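Local coordinates for 3,6-diketocamphane 1,6 monooxygenase (Pseudomonas putida, PDB 4UWM), which catalyses the FMNH2- and oxygen-dependent Baeyer-Villiger oxidation of a diketocamphane to a lactone during growth on (-)-camphor, at residues A[47-52]-A[110-115]. Numbering follows the deposited sequence. Where two conformers were deposited one is given.
Sequences ASQIWE and GAYPQA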
# COMPACT_ATOMS: atom_id res chain seq x y z
N ALA A 47 -3.55 -2.07 -13.65
CA ALA A 47 -3.41 -3.50 -13.34
C ALA A 47 -3.16 -4.38 -14.57
O ALA A 47 -2.75 -5.53 -14.42
CB ALA A 47 -4.66 -4.00 -12.59
N SER A 48 -3.39 -3.85 -15.78
CA SER A 48 -3.30 -4.70 -17.00
C SER A 48 -2.23 -4.31 -18.03
O SER A 48 -2.10 -5.01 -19.04
CB SER A 48 -4.67 -4.75 -17.70
OG SER A 48 -5.02 -3.44 -18.15
N GLN A 49 -1.48 -3.24 -17.78
CA GLN A 49 -0.54 -2.66 -18.77
C GLN A 49 0.91 -3.05 -18.56
O GLN A 49 1.31 -3.36 -17.44
CB GLN A 49 -0.66 -1.14 -18.78
CG GLN A 49 -2.00 -0.62 -19.33
CD GLN A 49 -2.15 -0.90 -20.81
OE1 GLN A 49 -2.91 -1.77 -21.21
NE2 GLN A 49 -1.40 -0.16 -21.63
N ILE A 50 1.72 -2.98 -19.61
CA ILE A 50 3.15 -3.35 -19.52
C ILE A 50 4.06 -2.19 -19.18
O ILE A 50 4.82 -2.27 -18.22
CB ILE A 50 3.66 -4.04 -20.82
CG1 ILE A 50 2.86 -5.31 -21.12
CG2 ILE A 50 5.17 -4.34 -20.74
CD1 ILE A 50 3.09 -6.45 -20.16
N TRP A 51 4.02 -1.13 -19.99
CA TRP A 51 4.82 0.05 -19.74
C TRP A 51 4.38 0.76 -18.46
O TRP A 51 5.22 1.21 -17.67
CB TRP A 51 4.75 1.04 -20.91
CG TRP A 51 5.49 0.66 -22.18
CD1 TRP A 51 5.04 -0.17 -23.17
CD2 TRP A 51 6.78 1.14 -22.61
NE1 TRP A 51 5.98 -0.23 -24.19
CE2 TRP A 51 7.05 0.56 -23.87
CE3 TRP A 51 7.72 2.01 -22.06
CZ2 TRP A 51 8.24 0.81 -24.58
CZ3 TRP A 51 8.92 2.26 -22.77
CH2 TRP A 51 9.16 1.66 -24.01
N GLU A 52 3.05 0.86 -18.27
CA GLU A 52 2.51 1.55 -17.10
C GLU A 52 2.26 0.47 -16.06
O GLU A 52 1.18 -0.09 -15.97
CB GLU A 52 1.22 2.30 -17.47
CG GLU A 52 1.35 3.20 -18.72
CD GLU A 52 1.02 2.51 -20.04
OE1 GLU A 52 1.00 1.27 -20.12
OE2 GLU A 52 0.81 3.24 -21.05
N GLY A 110 -11.09 4.62 -14.76
CA GLY A 110 -10.27 3.63 -15.46
C GLY A 110 -10.66 3.51 -16.93
O GLY A 110 -11.82 3.26 -17.27
N ALA A 111 -9.66 3.65 -17.80
CA ALA A 111 -9.84 3.65 -19.25
C ALA A 111 -9.43 2.33 -19.91
O ALA A 111 -9.44 2.25 -21.14
CB ALA A 111 -9.03 4.80 -19.85
N TYR A 112 -9.10 1.31 -19.13
CA TYR A 112 -8.64 0.04 -19.69
C TYR A 112 -9.63 -1.08 -19.39
O TYR A 112 -9.70 -1.56 -18.25
CB TYR A 112 -7.21 -0.30 -19.19
CG TYR A 112 -6.19 0.69 -19.72
CD1 TYR A 112 -5.93 1.88 -19.05
CD2 TYR A 112 -5.55 0.46 -20.93
CE1 TYR A 112 -5.01 2.79 -19.54
CE2 TYR A 112 -4.63 1.36 -21.44
CZ TYR A 112 -4.37 2.52 -20.75
OH TYR A 112 -3.45 3.43 -21.26
N PRO A 113 -10.41 -1.52 -20.39
CA PRO A 113 -11.41 -2.57 -20.16
C PRO A 113 -10.87 -3.90 -19.64
O PRO A 113 -11.59 -4.61 -18.94
CB PRO A 113 -12.06 -2.76 -21.55
CG PRO A 113 -11.17 -2.06 -22.51
CD PRO A 113 -10.51 -0.95 -21.75
N GLN A 114 -9.63 -4.26 -19.99
CA GLN A 114 -9.03 -5.50 -19.50
C GLN A 114 -8.93 -5.46 -17.97
O GLN A 114 -9.18 -6.46 -17.29
CB GLN A 114 -7.63 -5.74 -20.10
CG GLN A 114 -7.59 -5.99 -21.61
CD GLN A 114 -8.13 -7.36 -21.99
OE1 GLN A 114 -9.32 -7.60 -21.90
NE2 GLN A 114 -7.24 -8.25 -22.43
N ALA A 115 -8.58 -4.30 -17.43
CA ALA A 115 -8.50 -4.11 -15.97
C ALA A 115 -9.89 -4.01 -15.32
O ALA A 115 -10.12 -4.57 -14.25
CB ALA A 115 -7.67 -2.88 -15.63
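At the FMN-bearing end of the TIM barrel of this luciferase-family enzyme, Gln49, in the loop after strand 40-43, stacks on the ring of Tyr112, the N-cap of helix 113-118, which follows strand 105-108. The amide and ring planes are inclined by 28°, with Gln49 CD 3.4 Å from Tyr112 CE2; the amide is offset past the CD2-CE2 edge, while Gln49 CG lies over the face. There CG makes a CH-pi contact, 4.1 Å from the Tyr112 centroid and 17° off the normal. A bend at chi2 folds the Gln49 chain and brings its amide beside the ring. The amide is also tethered within its own loop: Gln49 NE2 donates to Glu52 OE1 at 3.2 Å (154°), meeting it from above the carboxylate plane, while Glu52 OE2 is hydrogen-bonded to Tyr284 of helix 276-291. In the first helical turn, buried Ser48 packs against Gln114 and Ala115, with OG 3.7 Å from Ala115 CB and CB 3.9 Å from Gln114 CB. His46 meets the Tyr112 ring at a steep angle, and in one conformer Gln114 NE2 is hydrogen-bonded to Glu172 O of the second subunit. Across the two segments the join is dispersive, whereas the NE2 bond limits rotation of the stacked amide; the Tyr112 side chain about 6 Å from FMN and the Glu52 side chain about 4 Å from that of FMN-binding His10 are consistent with a second-shell position.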